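Long-range contact in proteasome assembly chaperone family protein (Pyrococcus furiosus, PDB 3VR0), which acts as an activator of the archaeal proteasome and is a homologue of proteasome assembly chaperones: residues C[64-76]-C[108-122]. Sequence-based numbering, arbitrary orientation.
Sequences ELYSPHFMHQVLI and DTQVPPTDSYGHFEV
Two donors grip Asp115 OD2: the imidazole of His69, through ND1 at 2.7 Å, and a water that also donates to His69 O. Asp115 CG lies anti to the backbone N (chi1 179°), which brings the carboxylate to the His69 ring, whose edge meets the syn lone pair of OD2 with the two planes 47° apart. OD1, met from above the carboxylate plane, accepts from Gly118 N at 3.0 Å and so N-caps helix 116-131, on whose N-terminal end the turn after strand 60-66 packs within the PAC2 family region. Gly118 CA lies over one face of the imidazole, 3.8 Å from its centroid, a CH-pi contact. Thr109 CG2 sits over the centre of the Phe70 ring, while Ser67 CB covers the opposite face. Val111 CG2 touches both His69 CB and Phe70 CE1, at 3.9 Å each. Replacing His69 by alanine is likely to leave Asp115 OD2 without its ring donor and the gold site without its histidine. Tyr117 OH is hydrogen-bonded to Lys18 O of a third subunit, and His72 stacks on His119 of a second subunit, so the contact lies at subunit interfaces. The ND1 bond and Gly118 together restrict the turning of the ring, and with ND1 engaged NE2 is the probable gold ligand, alongside Glu121.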
loop_
_atom_site.group_PDB
_atom_site.type_symbol
_atom_site.label_atom_id
_atom_site.label_comp_id
_atom_site.label_asym_id
_atom_site.label_seq_id
_atom_site.Cartn_x
_atom_site.Cartn_y
_atom_site.Cartn_z
ATOM N N GLU C 64 -13.681 -7.090 -21.964
ATOM C CA GLU C 64 -13.759 -6.384 -20.710
ATOM C C GLU C 64 -12.563 -6.628 -19.786
ATOM O O GLU C 64 -11.887 -7.671 -19.854
ATOM C CB GLU C 64 -15.179 -6.438 -20.055
ATOM C CG GLU C 64 -15.748 -7.742 -19.803
ATOM C CD GLU C 64 -17.303 -7.724 -19.717
ATOM O OE1 GLU C 64 -17.978 -6.667 -19.924
ATOM O OE2 GLU C 64 -17.842 -8.807 -19.420
ATOM N N LEU C 65 -12.242 -5.593 -19.009
ATOM C CA LEU C 65 -11.043 -5.612 -18.170
ATOM C C LEU C 65 -11.440 -5.735 -16.706
ATOM O O LEU C 65 -12.300 -5.019 -16.233
ATOM C CB LEU C 65 -10.215 -4.359 -18.437
ATOM C CG LEU C 65 -8.871 -4.200 -17.722
ATOM C CD1 LEU C 65 -7.915 -3.318 -18.544
ATOM C CD2 LEU C 65 -9.068 -3.608 -16.258
ATOM N N TYR C 66 -10.823 -6.650 -15.990
ATOM C CA TYR C 66 -10.998 -6.718 -14.564
ATOM C C TYR C 66 -9.628 -6.579 -13.926
ATOM O O TYR C 66 -8.623 -7.006 -14.496
ATOM C CB TYR C 66 -11.564 -8.093 -14.171
ATOM C CG TYR C 66 -12.943 -8.385 -14.810
ATOM C CD1 TYR C 66 -14.108 -7.944 -14.204
ATOM C CD2 TYR C 66 -13.041 -9.059 -16.045
ATOM C CE1 TYR C 66 -15.367 -8.197 -14.787
ATOM C CE2 TYR C 66 -14.310 -9.327 -16.658
ATOM C CZ TYR C 66 -15.446 -8.901 -16.025
ATOM O OH TYR C 66 -16.687 -9.183 -16.575
ATOM N N SER C 67 -9.602 -6.049 -12.711
ATOM C CA SER C 67 -8.341 -5.820 -12.022
ATOM C C SER C 67 -8.424 -6.028 -10.526
ATOM O O SER C 67 -9.321 -5.495 -9.873
ATOM C CB SER C 67 -7.920 -4.376 -12.242
ATOM O OG SER C 67 -6.635 -4.211 -11.652
ATOM N N PRO C 68 -7.466 -6.752 -9.973
ATOM C CA PRO C 68 -7.344 -6.948 -8.518
ATOM C C PRO C 68 -6.841 -5.649 -7.832
ATOM O O PRO C 68 -6.774 -5.618 -6.600
ATOM C CB PRO C 68 -6.281 -8.079 -8.400
ATOM C CG PRO C 68 -5.356 -7.779 -9.730
ATOM C CD PRO C 68 -6.463 -7.549 -10.737
ATOM N N HIS C 69 -6.521 -4.598 -8.611
ATOM C CA HIS C 69 -6.196 -3.263 -8.073
ATOM C C HIS C 69 -7.424 -2.373 -7.989
ATOM O O HIS C 69 -7.326 -1.265 -7.454
ATOM C CB HIS C 69 -5.140 -2.557 -8.915
ATOM C CG HIS C 69 -3.817 -3.252 -8.872
ATOM N ND1 HIS C 69 -2.902 -3.045 -7.856
ATOM C CD2 HIS C 69 -3.273 -4.196 -9.687
ATOM C CE1 HIS C 69 -1.850 -3.820 -8.056
ATOM N NE2 HIS C 69 -2.044 -4.522 -9.163
ATOM N N PHE C 70 -8.574 -2.828 -8.517
ATOM C CA PHE C 70 -9.803 -2.041 -8.392
ATOM C C PHE C 70 -10.349 -2.231 -6.982
ATOM O O PHE C 70 -9.962 -3.170 -6.297
ATOM C CB PHE C 70 -10.864 -2.519 -9.398
ATOM C CG PHE C 70 -10.610 -2.080 -10.832
ATOM C CD1 PHE C 70 -9.723 -1.039 -11.120
ATOM C CD2 PHE C 70 -11.302 -2.689 -11.894
ATOM C CE1 PHE C 70 -9.514 -0.595 -12.477
ATOM C CE2 PHE C 70 -11.081 -2.284 -13.258
ATOM C CZ PHE C 70 -10.185 -1.227 -13.535
ATOM N N MET C 71 -11.278 -1.392 -6.549
ATOM C CA MET C 71 -11.899 -1.585 -5.223
ATOM C C MET C 71 -12.454 -3.017 -5.067
ATOM O O MET C 71 -13.028 -3.611 -6.021
ATOM C CB MET C 71 -12.989 -0.536 -5.011
ATOM C CG MET C 71 -13.750 -0.650 -3.686
ATOM S SD MET C 71 -12.677 -0.501 -2.235
ATOM C CE MET C 71 -13.998 -0.980 -1.105
ATOM N N HIS C 72 -12.284 -3.551 -3.862
ATOM C CA HIS C 72 -12.571 -4.931 -3.568
ATOM C C HIS C 72 -14.061 -5.158 -3.326
ATOM O O HIS C 72 -14.481 -5.557 -2.238
ATOM C CB HIS C 72 -11.717 -5.403 -2.376
ATOM C CG HIS C 72 -11.776 -4.515 -1.164
ATOM N ND1 HIS C 72 -10.971 -3.399 -1.017
ATOM C CD2 HIS C 72 -12.515 -4.600 -0.024
ATOM C CE1 HIS C 72 -11.219 -2.833 0.157
ATOM N NE2 HIS C 72 -12.154 -3.535 0.779
ATOM N N GLN C 73 -14.868 -4.890 -4.355
ATOM C CA GLN C 73 -16.318 -5.056 -4.236
ATOM C C GLN C 73 -16.933 -5.466 -5.567
ATOM O O GLN C 73 -16.315 -5.364 -6.631
ATOM C CB GLN C 73 -16.994 -3.745 -3.822
ATOM C CG GLN C 73 -16.978 -2.714 -4.994
ATOM C CD GLN C 73 -17.124 -1.252 -4.510
ATOM O OE1 GLN C 73 -17.159 -0.332 -5.318
ATOM N NE2 GLN C 73 -17.204 -1.050 -3.212
ATOM N N VAL C 74 -18.192 -5.850 -5.474
ATOM C CA VAL C 74 -19.046 -6.143 -6.613
ATOM C C VAL C 74 -20.079 -5.034 -6.715
ATOM O O VAL C 74 -20.384 -4.424 -5.715
ATOM C CB VAL C 74 -19.588 -7.571 -6.347
ATOM C CG1 VAL C 74 -21.054 -7.679 -6.250
ATOM C CG2 VAL C 74 -18.808 -8.617 -7.158
ATOM N N LEU C 75 -20.559 -4.727 -7.919
ATOM C CA LEU C 75 -21.653 -3.762 -8.113
ATOM C C LEU C 75 -22.956 -4.456 -8.449
ATOM O O LEU C 75 -22.961 -5.522 -9.056
ATOM C CB LEU C 75 -21.346 -2.741 -9.236
ATOM C CG LEU C 75 -20.165 -1.770 -9.070
ATOM C CD1 LEU C 75 -19.924 -0.963 -10.338
ATOM C CD2 LEU C 75 -20.350 -0.823 -7.858
ATOM N N ILE C 76 -24.061 -3.846 -8.043
ATOM C CA ILE C 76 -25.367 -4.373 -8.389
ATOM C C ILE C 76 -25.669 -3.904 -9.813
ATOM O O ILE C 76 -25.619 -2.693 -10.106
ATOM C CB ILE C 76 -26.461 -3.855 -7.429
ATOM C CG1 ILE C 76 -26.159 -4.239 -5.982
ATOM C CG2 ILE C 76 -27.833 -4.382 -7.869
ATOM C CD1 ILE C 76 -26.038 -5.705 -5.713
ATOM N N ASP C 108 -16.564 1.233 -14.950
ATOM C CA ASP C 108 -17.032 1.637 -13.643
ATOM C C ASP C 108 -16.051 2.596 -12.903
ATOM O O ASP C 108 -16.486 3.420 -12.104
ATOM C CB ASP C 108 -17.220 0.404 -12.760
ATOM C CG ASP C 108 -18.217 -0.600 -13.328
ATOM O OD1 ASP C 108 -19.346 -0.214 -13.668
ATOM O OD2 ASP C 108 -17.891 -1.800 -13.382
ATOM N N THR C 109 -14.745 2.471 -13.112
ATOM C CA THR C 109 -13.829 3.037 -12.136
ATOM C C THR C 109 -12.458 3.052 -12.703
ATOM O O THR C 109 -12.184 2.421 -13.753
ATOM C CB THR C 109 -13.746 2.149 -10.802
ATOM O OG1 THR C 109 -12.955 2.821 -9.801
ATOM C CG2 THR C 109 -13.112 0.766 -11.059
ATOM N N GLN C 110 -11.593 3.789 -12.023
ATOM C CA GLN C 110 -10.169 3.663 -12.223
ATOM C C GLN C 110 -9.651 3.085 -10.917
ATOM O O GLN C 110 -10.399 2.950 -9.945
ATOM C CB GLN C 110 -9.522 5.027 -12.510
ATOM C CG GLN C 110 -10.031 5.722 -13.782
ATOM C CD GLN C 110 -9.063 6.776 -14.338
ATOM O OE1 GLN C 110 -7.845 6.587 -14.372
ATOM N NE2 GLN C 110 -9.619 7.893 -14.799
ATOM N N VAL C 111 -8.370 2.761 -10.893
ATOM C CA VAL C 111 -7.736 2.267 -9.693
ATOM C C VAL C 111 -7.809 3.406 -8.642
ATOM O O VAL C 111 -7.734 4.583 -9.011
ATOM C CB VAL C 111 -6.264 1.916 -10.019
ATOM C CG1 VAL C 111 -5.422 1.767 -8.739
ATOM C CG2 VAL C 111 -6.192 0.591 -10.880
ATOM N N PRO C 112 -7.962 3.069 -7.349
ATOM C CA PRO C 112 -8.072 4.108 -6.316
ATOM C C PRO C 112 -6.860 5.058 -6.259
ATOM O O PRO C 112 -5.803 4.719 -6.764
ATOM C CB PRO C 112 -8.248 3.295 -5.014
ATOM C CG PRO C 112 -8.836 2.007 -5.491
ATOM C CD PRO C 112 -8.128 1.723 -6.768
ATOM N N PRO C 113 -7.035 6.273 -5.671
ATOM C CA PRO C 113 -5.917 7.258 -5.696
ATOM C C PRO C 113 -4.693 6.831 -4.879
ATOM O O PRO C 113 -3.607 7.343 -5.080
ATOM C CB PRO C 113 -6.552 8.564 -5.174
ATOM C CG PRO C 113 -7.921 8.153 -4.549
ATOM C CD PRO C 113 -8.318 6.846 -5.194
ATOM N N THR C 114 -4.841 5.835 -4.031
ATOM C CA THR C 114 -3.739 5.407 -3.180
ATOM C C THR C 114 -2.807 4.349 -3.785
ATOM O O THR C 114 -1.853 3.970 -3.136
ATOM C CB THR C 114 -4.268 4.832 -1.839
ATOM O OG1 THR C 114 -5.156 3.749 -2.116
ATOM C CG2 THR C 114 -5.012 5.906 -0.999
ATOM N N ASP C 115 -3.049 3.882 -5.018
ATOM C CA ASP C 115 -2.291 2.738 -5.584
ATOM C C ASP C 115 -1.718 3.115 -6.970
ATOM O O ASP C 115 -2.281 2.709 -8.037
ATOM C CB ASP C 115 -3.227 1.493 -5.678
ATOM C CG ASP C 115 -2.543 0.247 -6.268
ATOM O OD1 ASP C 115 -1.311 0.234 -6.457
ATOM O OD2 ASP C 115 -3.237 -0.773 -6.525
ATOM N N SER C 116 -0.615 3.873 -6.971
ATOM C CA SER C 116 -0.002 4.338 -8.243
ATOM C C SER C 116 0.445 3.202 -9.126
ATOM O O SER C 116 0.212 3.224 -10.332
ATOM C CB SER C 116 1.175 5.314 -8.024
ATOM O OG SER C 116 0.667 6.540 -7.511
ATOM N N TYR C 117 1.105 2.227 -8.531
ATOM C CA TYR C 117 1.522 1.041 -9.240
ATOM C C TYR C 117 0.347 0.398 -10.039
ATOM O O TYR C 117 0.526 -0.026 -11.157
ATOM C CB TYR C 117 2.131 -0.013 -8.271
ATOM C CG TYR C 117 2.695 -1.194 -9.074
ATOM C CD1 TYR C 117 3.962 -1.114 -9.620
ATOM C CD2 TYR C 117 1.918 -2.352 -9.356
ATOM C CE1 TYR C 117 4.489 -2.116 -10.387
ATOM C CE2 TYR C 117 2.469 -3.420 -10.147
ATOM C CZ TYR C 117 3.751 -3.268 -10.664
ATOM O OH TYR C 117 4.380 -4.236 -11.443
ATOM N N GLY C 118 -0.827 0.303 -9.427
ATOM C CA GLY C 118 -1.981 -0.313 -10.070
ATOM C C GLY C 118 -2.441 0.453 -11.317
ATOM O O GLY C 118 -2.818 -0.154 -12.300
ATOM N N HIS C 119 -2.377 1.781 -11.272
ATOM C CA HIS C 119 -2.668 2.647 -12.448
ATOM C C HIS C 119 -1.745 2.308 -13.604
ATOM O O HIS C 119 -2.228 2.136 -14.713
ATOM C CB HIS C 119 -2.532 4.122 -12.096
ATOM C CG HIS C 119 -3.652 4.653 -11.249
ATOM N ND1 HIS C 119 -4.734 5.315 -11.778
ATOM C CD2 HIS C 119 -3.842 4.645 -9.909
ATOM C CE1 HIS C 119 -5.562 5.661 -10.810
ATOM N NE2 HIS C 119 -5.040 5.272 -9.660
ATOM N N PHE C 120 -0.437 2.127 -13.333
ATOM C CA PHE C 120 0.494 1.847 -14.390
ATOM C C PHE C 120 0.219 0.468 -14.967
ATOM O O PHE C 120 0.323 0.281 -16.172
ATOM C CB PHE C 120 1.965 1.924 -13.930
ATOM C CG PHE C 120 2.468 3.342 -13.746
ATOM C CD1 PHE C 120 3.178 3.979 -14.763
ATOM C CD2 PHE C 120 2.198 4.044 -12.574
ATOM C CE1 PHE C 120 3.616 5.297 -14.596
ATOM C CE2 PHE C 120 2.622 5.341 -12.401
ATOM C CZ PHE C 120 3.335 5.970 -13.410
ATOM N N GLU C 121 -0.062 -0.513 -14.096
ATOM C CA GLU C 121 -0.351 -1.843 -14.529
ATOM C C GLU C 121 -1.626 -1.921 -15.368
ATOM O O GLU C 121 -1.611 -2.587 -16.361
ATOM C CB GLU C 121 -0.560 -2.763 -13.346
ATOM C CG GLU C 121 -0.164 -4.131 -13.711
ATOM C CD GLU C 121 -0.981 -5.159 -13.025
ATOM O OE1 GLU C 121 -2.218 -5.117 -13.177
ATOM O OE2 GLU C 121 -0.370 -6.010 -12.348
ATOM N N VAL C 122 -2.715 -1.261 -14.948
ATOM C CA VAL C 122 -3.954 -1.264 -15.744
ATOM C C VAL C 122 -3.718 -0.552 -17.117
ATOM O O VAL C 122 -4.022 -1.114 -18.185
ATOM C CB VAL C 122 -5.123 -0.616 -14.961
ATOM C CG1 VAL C 122 -6.358 -0.301 -15.916
ATOM C CG2 VAL C 122 -5.538 -1.484 -13.778
HETATM O O HOH W 1 -5.599 -1.035 -5.315
HETATM O O HOH W 2 -11.518 1.022 -8.038
#